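Local coordinates for Aureochrome1-like protein (Ochromonas danica, PDB 6I20) that probably senses blue light through a flavin mononucleotide held in a PAS-fold domain of the LOV type, as in other aureochromes, at residues T92-A100 with Y112-Y123. Residues are numbered along the deposited sequence; the frame is centred on the assembly and turned at random. Where two conformers were deposited one is given.
With FMN (flavin mononucleotide), chain E; EDO (1,2-ethanediol), chain F.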
ATOM      1  N   THR A  92      11.746  -8.356   8.194  1.00 19.92           N
ATOM      2  CA  THR A  92      11.624  -7.113   7.442  1.00 19.70           C
ATOM      3  C   THR A  92      11.859  -7.306   5.969  1.00 20.53           C
ATOM      4  O   THR A  92      12.516  -8.260   5.548  1.00 22.34           O
ATOM      5  CB  THR A  92      12.558  -6.023   7.960  1.00 20.19           C
ATOM      6  OG1 THR A  92      13.914  -6.454   7.895  1.00 22.79           O
ATOM      7  CG2 THR A  92      12.218  -5.678   9.427  1.00 20.92           C
ATOM      8  N   PHE A  93      11.315  -6.373   5.199  1.00 18.86           N
ATOM      9  CA  PHE A  93      11.527  -6.339   3.760  1.00 19.53           C
ATOM     10  C   PHE A  93      11.428  -4.909   3.306  1.00 18.88           C
ATOM     11  O   PHE A  93      10.735  -4.105   3.916  1.00 17.70           O
ATOM     12  CB  PHE A  93      10.529  -7.236   3.021  1.00 20.93           C
ATOM     13  CG  PHE A  93       9.091  -6.823   3.124  1.00 19.75           C
ATOM     14  CD1 PHE A  93       8.327  -7.189   4.227  1.00 19.70           C
ATOM     15  CD2 PHE A  93       8.465  -6.076   2.126  1.00 18.56           C
ATOM     16  CE1 PHE A  93       6.988  -6.836   4.344  1.00 19.36           C
ATOM     17  CE2 PHE A  93       7.124  -5.732   2.239  1.00 18.85           C
ATOM     18  CZ  PHE A  93       6.387  -6.103   3.340  1.00 19.44           C
ATOM     19  N   TRP A  94      12.092  -4.615   2.191  1.00 19.13           N
ATOM     20  CA  TRP A  94      11.943  -3.304   1.546  1.00 18.65           C
ATOM     21  C   TRP A  94      10.760  -3.360   0.594  1.00 17.66           C
ATOM     22  O   TRP A  94      10.659  -4.286  -0.216  1.00 18.63           O
ATOM     23  CB  TRP A  94      13.216  -2.900   0.809  1.00 19.74           C
ATOM     24  CG  TRP A  94      14.320  -2.540   1.743  1.00 21.79           C
ATOM     25  CD1 TRP A  94      15.305  -3.358   2.223  1.00 25.17           C
ATOM     26  CD2 TRP A  94      14.493  -1.284   2.381  1.00 21.52           C
ATOM     27  NE1 TRP A  94      16.111  -2.663   3.092  1.00 27.34           N
ATOM     28  CE2 TRP A  94      15.635  -1.390   3.210  1.00 24.56           C
ATOM     29  CE3 TRP A  94      13.805  -0.077   2.334  1.00 21.91           C
ATOM     30  CZ2 TRP A  94      16.101  -0.322   3.954  1.00 25.74           C
ATOM     31  CZ3 TRP A  94      14.282   0.983   3.024  1.00 24.11           C
ATOM     32  CH2 TRP A  94      15.422   0.860   3.828  1.00 25.12           C
ATOM     33  N   ASN A  95       9.899  -2.362   0.693  1.00 16.20           N
ATOM     34  CA  ASN A  95       8.647  -2.288  -0.057  1.00 16.09           C
ATOM     35  C   ASN A  95       8.726  -1.049  -0.945  1.00 16.35           C
ATOM     36  O   ASN A  95       8.773   0.075  -0.460  1.00 16.42           O
ATOM     37  CB  ASN A  95       7.497  -2.160   0.955  1.00 15.06           C
ATOM     38  CG  ASN A  95       6.115  -2.056   0.354  1.00 15.19           C
ATOM     39  OD1 ASN A  95       5.951  -2.057  -0.870  1.00 16.59           O
ATOM     40  ND2 ASN A  95       5.099  -2.005   1.215  1.00 15.77           N
ATOM     41  N   GLN A  96       8.700  -1.259  -2.282  1.00 16.88           N
ATOM     42  CA  GLN A  96       8.431  -0.160  -3.217  1.00 16.82           C
ATOM     43  C   GLN A  96       6.941  -0.073  -3.353  1.00 15.67           C
ATOM     44  O   GLN A  96       6.285  -0.992  -3.912  1.00 16.38           O
ATOM     45  CB  GLN A  96       9.112  -0.387  -4.569  1.00 17.32           C
ATOM     46  CG  GLN A  96       8.855   0.769  -5.509  1.00 18.70           C
ATOM     47  CD  GLN A  96       9.552   0.568  -6.833  1.00 20.50           C
ATOM     48  OE1 GLN A  96      10.737   0.526  -6.865  1.00 23.60           O
ATOM     49  NE2 GLN A  96       8.792   0.419  -7.903  1.00 22.35           N
ATOM     50  N   LEU A  97       6.375   0.969  -2.726  1.00 15.31           N
ATOM     51  CA  LEU A  97       4.962   1.145  -2.529  1.00 14.07           C
ATOM     52  C   LEU A  97       4.440   2.233  -3.449  1.00 14.90           C
ATOM     53  O   LEU A  97       4.959   3.323  -3.468  1.00 16.26           O
ATOM     54  CB  LEU A  97       4.732   1.577  -1.066  1.00 15.10           C
ATOM     55  CG  LEU A  97       3.331   1.962  -0.683  1.00 15.60           C
ATOM     56  CD1 LEU A  97       2.329   0.819  -0.831  1.00 15.63           C
ATOM     57  CD2 LEU A  97       3.316   2.466   0.770  1.00 16.51           C
ATOM     58  N   PHE A  98       3.390   1.896  -4.193  1.00 14.12           N
ATOM     59  CA  PHE A  98       2.676   2.848  -5.067  1.00 14.26           C
ATOM     60  C   PHE A  98       1.290   3.075  -4.495  1.00 13.34           C
ATOM     61  O   PHE A  98       0.579   2.100  -4.234  1.00 13.80           O
ATOM     62  CB  PHE A  98       2.512   2.178  -6.448  1.00 15.24           C
ATOM     63  CG  PHE A  98       1.534   2.867  -7.379  1.00 16.51           C
ATOM     64  CD1 PHE A  98       1.698   4.193  -7.714  1.00 17.41           C
ATOM     65  CD2 PHE A  98       0.474   2.177  -7.917  1.00 17.00           C
ATOM     66  CE1 PHE A  98       0.813   4.803  -8.611  1.00 17.64           C
ATOM     67  CE2 PHE A  98      -0.385   2.783  -8.807  1.00 16.93           C
ATOM     68  CZ  PHE A  98      -0.236   4.090  -9.125  1.00 17.01           C
ATOM     69  N   ILE A  99       0.903   4.341  -4.331  1.00 13.78           N
ATOM     70  CA  ILE A  99      -0.450   4.648  -3.863  0.50 14.87           C
ATOM     71  C   ILE A  99      -1.076   5.633  -4.830  1.00 15.35           C
ATOM     72  O   ILE A  99      -0.457   6.608  -5.252  1.00 18.17           O
ATOM     73  CB  ILE A  99      -0.479   5.174  -2.400  0.50 15.68           C
ATOM     74  CG1 ILE A  99       0.175   4.158  -1.476  0.50 14.35           C
ATOM     75  CG2 ILE A  99      -1.902   5.437  -1.923  0.50 16.92           C
ATOM     76  CD1 ILE A  99       0.428   4.693  -0.061  0.50 15.45           C
ATOM     77  N   ALA A 100      -2.312   5.324  -5.204  1.00 15.30           N
ATOM     78  CA  ALA A 100      -3.054   6.141  -6.169  1.00 16.40           C
ATOM     79  C   ALA A 100      -4.519   6.253  -5.778  1.00 14.94           C
ATOM     80  O   ALA A 100      -5.117   5.328  -5.258  1.00 15.35           O
ATOM     81  CB  ALA A 100      -2.984   5.534  -7.557  1.00 18.22           C
ATOM     82  N   TYR A 112      -8.511   4.359  -2.284  1.00 13.09           N
ATOM     83  CA  TYR A 112      -7.113   4.365  -2.670  1.00 12.84           C
ATOM     84  C   TYR A 112      -6.633   2.963  -2.969  1.00 12.68           C
ATOM     85  O   TYR A 112      -7.065   1.996  -2.328  1.00 13.48           O
ATOM     86  CB  TYR A 112      -6.224   4.946  -1.555  1.00 13.75           C
ATOM     87  CG  TYR A 112      -6.468   6.406  -1.318  1.00 14.76           C
ATOM     88  CD1 TYR A 112      -5.921   7.366  -2.142  1.00 16.17           C
ATOM     89  CD2 TYR A 112      -7.214   6.843  -0.243  1.00 16.56           C
ATOM     90  CE1 TYR A 112      -6.166   8.709  -1.933  1.00 17.85           C
ATOM     91  CE2 TYR A 112      -7.449   8.191  -0.031  1.00 18.41           C
ATOM     92  CZ  TYR A 112      -6.945   9.126  -0.875  1.00 18.77           C
ATOM     93  OH  TYR A 112      -7.203  10.471  -0.644  1.00 22.54           O
ATOM     94  N   LEU A 113      -5.756   2.872  -3.970  1.00 13.22           N
ATOM     95  CA  LEU A 113      -5.086   1.654  -4.333  1.00 13.40           C
ATOM     96  C   LEU A 113      -3.663   1.729  -3.826  1.00 13.25           C
ATOM     97  O   LEU A 113      -2.996   2.740  -4.037  1.00 14.96           O
ATOM     98  CB  LEU A 113      -5.060   1.535  -5.870  1.00 14.65           C
ATOM     99  CG  LEU A 113      -4.229   0.408  -6.466  1.00 15.53           C
ATOM    100  CD1 LEU A 113      -4.795  -0.930  -6.067  1.00 16.49           C
ATOM    101  CD2 LEU A 113      -4.171   0.561  -7.983  1.00 16.67           C
ATOM    102  N   GLY A 114      -3.186   0.643  -3.216  1.00 12.70           N
ATOM    103  CA  GLY A 114      -1.779   0.553  -2.850  1.00 13.11           C
ATOM    104  C   GLY A 114      -1.215  -0.739  -3.375  1.00 13.40           C
ATOM    105  O   GLY A 114      -1.801  -1.803  -3.180  1.00 15.88           O
ATOM    106  N   VAL A 115      -0.117  -0.648  -4.112  1.00 13.05           N
ATOM    107  CA  VAL A 115       0.534  -1.808  -4.704  1.00 14.14           C
ATOM    108  C   VAL A 115       1.925  -1.949  -4.117  1.00 14.05           C
ATOM    109  O   VAL A 115       2.716  -0.998  -4.178  1.00 14.56           O
ATOM    110  CB  VAL A 115       0.614  -1.673  -6.254  1.00 14.88           C
ATOM    111  CG1 VAL A 115       1.345  -2.879  -6.860  1.00 16.04           C
ATOM    112  CG2 VAL A 115      -0.781  -1.457  -6.864  1.00 15.99           C
ATOM    113  N   GLN A 116       2.229  -3.119  -3.559  1.00 14.14           N
ATOM    114  CA  GLN A 116       3.486  -3.356  -2.863  1.00 14.95           C
ATOM    115  C   GLN A 116       4.381  -4.245  -3.718  1.00 17.02           C
ATOM    116  O   GLN A 116       3.961  -5.273  -4.218  1.00 19.78           O
ATOM    117  CB  GLN A 116       3.239  -4.059  -1.525  1.00 15.36           C
ATOM    118  CG  GLN A 116       2.413  -3.245  -0.558  1.00 15.77           C
ATOM    119  CD  GLN A 116       0.913  -3.286  -0.726  1.00 15.26           C
ATOM    120  OE1 GLN A 116       0.356  -4.128  -1.456  1.00 16.39           O
ATOM    121  NE2 GLN A 116       0.202  -2.376   0.007  1.00 16.90           N
ATOM    122  N   CYS A 117       5.650  -3.901  -3.808  1.00 17.64           N
ATOM    123  CA  CYS A 117       6.651  -4.757  -4.418  0.80 18.82           C
ATOM    124  C   CYS A 117       7.857  -4.906  -3.547  1.00 18.37           C
ATOM    125  O   CYS A 117       8.516  -3.934  -3.169  1.00 19.01           O
ATOM    126  CB  CYS A 117       7.071  -4.193  -5.765  0.80 21.09           C
ATOM    127  SG  CYS A 117       8.263  -5.278  -6.585  0.80 25.30           S
ATOM    128  N   LYS A 118       8.154  -6.141  -3.174  1.00 18.90           N
ATOM    129  CA  LYS A 118       9.359  -6.421  -2.417  0.50 19.88           C
ATOM    130  C   LYS A 118      10.565  -6.187  -3.316  1.00 20.85           C
ATOM    131  O   LYS A 118      10.632  -6.712  -4.430  1.00 22.73           O
ATOM    132  CB  LYS A 118       9.389  -7.842  -1.846  0.50 21.32           C
ATOM    133  CG  LYS A 118      10.672  -8.166  -1.090  0.50 22.86           C
ATOM    134  CD  LYS A 118      10.558  -9.457  -0.283  0.50 23.62           C
ATOM    135  CE  LYS A 118      10.559 -10.688  -1.190  0.50 25.23           C
ATOM    136  NZ  LYS A 118      11.810 -10.791  -1.971  0.50 27.43           N
ATOM    137  N   VAL A 119      11.507  -5.405  -2.827  1.00 20.65           N
ATOM    138  CA  VAL A 119      12.750  -5.107  -3.531  1.00 21.91           C
ATOM    139  C   VAL A 119      13.965  -5.418  -2.650  1.00 22.88           C
ATOM    140  O   VAL A 119      13.828  -5.496  -1.427  1.00 23.63           O
ATOM    141  CB  VAL A 119      12.773  -3.651  -4.044  1.00 22.31           C
ATOM    142  CG1 VAL A 119      11.586  -3.396  -4.950  1.00 22.04           C
ATOM    143  CG2 VAL A 119      12.777  -2.636  -2.919  1.00 22.12           C
ATOM    144  N   SER A 120      15.137  -5.582  -3.255  1.00 25.02           N
ATOM    145  CA  SER A 120      16.350  -5.882  -2.498  1.00 27.00           C
ATOM    146  C   SER A 120      16.837  -4.646  -1.770  1.00 27.38           C
ATOM    147  O   SER A 120      16.501  -3.527  -2.125  1.00 27.23           O
ATOM    148  CB  SER A 120      17.451  -6.402  -3.425  1.00 30.19           C
ATOM    149  OG  SER A 120      17.901  -5.407  -4.349  1.00 32.49           O
ATOM    150  N   GLU A 121      17.654  -4.866  -0.751  1.00 29.54           N
ATOM    151  CA  GLU A 121      18.295  -3.782  -0.009  1.00 29.56           C
ATOM    152  C   GLU A 121      19.158  -2.923  -0.952  1.00 30.27           C
ATOM    153  O   GLU A 121      19.134  -1.692  -0.862  1.00 29.62           O
ATOM    154  CB  GLU A 121      19.152  -4.377   1.108  1.00 31.98           C
ATOM    155  CG  GLU A 121      19.701  -3.380   2.101  1.00 32.62           C
ATOM    156  CD  GLU A 121      20.575  -4.067   3.149  1.00 30.05           C
ATOM    157  OE1 GLU A 121      20.069  -4.843   3.933  1.00 35.04           O
ATOM    158  OE2 GLU A 121      21.771  -3.830   3.111  1.00 43.22           O
ATOM    159  N   ASP A 122      19.888  -3.561  -1.872  1.00 30.91           N
ATOM    160  CA  ASP A 122      20.701  -2.830  -2.832  1.00 32.94           C
ATOM    161  C   ASP A 122      19.830  -1.973  -3.746  1.00 30.62           C
ATOM    162  O   ASP A 122      20.143  -0.814  -3.985  1.00 32.99           O
ATOM    163  CB  ASP A 122      21.562  -3.772  -3.679  1.00 34.95           C
ATOM    164  CG  ASP A 122      22.822  -4.270  -2.960  1.00 34.88           C
ATOM    165  OD1 ASP A 122      23.105  -3.936  -1.787  1.00 40.49           O
ATOM    166  OD2 ASP A 122      23.537  -4.992  -3.623  1.00 39.95           O
ATOM    167  N   TYR A 123      18.702  -2.516  -4.217  1.00 29.15           N
ATOM    168  CA  TYR A 123      17.768  -1.726  -5.054  1.00 26.35           C
ATOM    169  C   TYR A 123      17.219  -0.556  -4.234  1.00 25.37           C
ATOM    170  O   TYR A 123      17.154   0.568  -4.759  1.00 28.03           O
ATOM    171  CB  TYR A 123      16.644  -2.606  -5.603  1.00 27.54           C
ATOM    172  CG  TYR A 123      15.596  -1.861  -6.404  1.00 27.45           C
ATOM    173  CD1 TYR A 123      14.600  -1.140  -5.750  1.00 26.77           C
ATOM    174  CD2 TYR A 123      15.552  -1.907  -7.788  1.00 30.01           C
ATOM    175  CE1 TYR A 123      13.621  -0.460  -6.426  1.00 26.28           C
ATOM    176  CE2 TYR A 123      14.567  -1.228  -8.482  1.00 30.76           C
ATOM    177  CZ  TYR A 123      13.595  -0.500  -7.803  1.00 28.19           C
ATOM    178  OH  TYR A 123      12.615   0.167  -8.524  1.00 30.44           O
TER
HETATM  179  N1  FMN E 401       2.188   1.901   4.500  1.00 14.14           N
HETATM  180  C2  FMN E 401       3.143   0.946   4.529  1.00 15.04           C
HETATM  181  O2  FMN E 401       4.089   1.082   5.340  1.00 15.88           O
HETATM  182  N3  FMN E 401       3.119  -0.156   3.741  1.00 14.04           N
HETATM  183  C4  FMN E 401       2.124  -0.370   2.828  1.00 13.47           C
HETATM  184  O4  FMN E 401       2.174  -1.371   2.065  1.00 14.05           O
HETATM  185  C4A FMN E 401       1.072   0.589   2.780  1.00 12.54           C
HETATM  186  N5  FMN E 401       0.032   0.421   1.903  1.00 12.87           N
HETATM  187  C5A FMN E 401      -0.898   1.405   1.834  1.00 12.63           C
HETATM  188  C6  FMN E 401      -1.975   1.285   0.929  1.00 12.73           C
HETATM  189  C7  FMN E 401      -2.932   2.239   0.819  1.00 13.05           C
HETATM  190  C7M FMN E 401      -4.078   2.090  -0.208  1.00 14.11           C
HETATM  191  C8  FMN E 401      -2.884   3.418   1.638  1.00 14.41           C
HETATM  192  C8M FMN E 401      -3.924   4.484   1.516  1.00 15.82           C
HETATM  193  C9  FMN E 401      -1.849   3.559   2.530  1.00 13.87           C
HETATM  194  C9A FMN E 401      -0.842   2.611   2.642  1.00 13.55           C
HETATM  195  N10 FMN E 401       0.191   2.730   3.607  1.00 13.93           N
HETATM  196  C10 FMN E 401       1.163   1.772   3.628  1.00 13.77           C
HETATM  197  C1' FMN E 401       0.363   3.952   4.383  1.00 14.58           C
HETATM  198  C2' FMN E 401      -0.363   4.000   5.731  1.00 14.93           C
HETATM  199  O2' FMN E 401      -1.619   3.317   5.596  1.00 16.28           O
HETATM  200  C3' FMN E 401      -0.618   5.449   6.115  1.00 18.57           C
HETATM  201  O3' FMN E 401      -1.327   6.155   5.082  1.00 19.98           O
HETATM  202  C4' FMN E 401       0.620   6.239   6.474  1.00 21.25           C
HETATM  203  O4' FMN E 401       1.340   5.503   7.478  1.00 22.00           O
HETATM  204  C5' FMN E 401       0.233   7.634   7.069  1.00 23.93           C
HETATM  205  O5' FMN E 401      -0.956   7.512   7.919  1.00 26.31           O
HETATM  206  P   FMN E 401      -1.140   8.625   9.072  0.80 27.53           P
HETATM  207  O1P FMN E 401      -2.347   8.236   9.833  0.80 27.92           O
HETATM  208  O2P FMN E 401       0.093   8.599   9.876  0.80 31.40           O
HETATM  209  O3P FMN E 401      -1.295   9.923   8.289  0.80 31.28           O
HETATM  210  C1  EDO F 402       6.083 -10.601  -3.351  1.00 33.47           C
HETATM  211  O1  EDO F 402       5.160 -11.366  -4.108  1.00 44.96           O
HETATM  212  C2  EDO F 402       7.008  -9.875  -4.322  1.00 32.85           C
HETATM  213  O2  EDO F 402       6.794  -8.456  -4.353  1.00 28.89           O
HETATM  214  O   HOH W   1      13.646  -6.753   0.991  1.00 26.94           O
HETATM  215  O   HOH W   2      17.247  -4.253   5.715  1.00 49.20           O
HETATM  216  O   HOH W   3       4.740  -0.924  -6.175  1.00 17.89           O
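Both N95 and Q116, side-chain amides from adjacent strands, donate to one flavin carbonyl: Q116 NE2 lies 3.0 Å from FMN O4, and N95 ND2 reaches the same oxygen by a weaker, more bent bond (128° at the hydrogen). This is the antiparallel hairpin of the PAS fold, its second strand in the middle of the five-stranded sheet, the first beside it. N95 ND2 also donates to N85, which binds FMN too. With chi2 at 82°, the chain of Q116 bends so that its amide turns to the flavin, where NE2 also makes a weak bond to N5, consistent with the flavin-contacting glutamine of LOV domains. On this face L97 CD2 packs 3.5 Å from FMN C4A. A CB modelled on G114 would clash with the flavin, 2.4 Å from FMN C6.

On the opposite face F98 presents its ring edge to V115 CG2. Fully extended, Q96 crosses Y123 at about a right angle, OE1 accepting a hydrogen bond from Y123 OH; a leucine here would probably leave that hydroxyl without its acceptor and weaken the tie between sheet and C-terminal helix. S120 caps that helix, its OG accepting from Y123 N. The Y123 OH to Q96 OE1 bond is short, 2.5 Å, and in the carbonyl plane, on a lone pair.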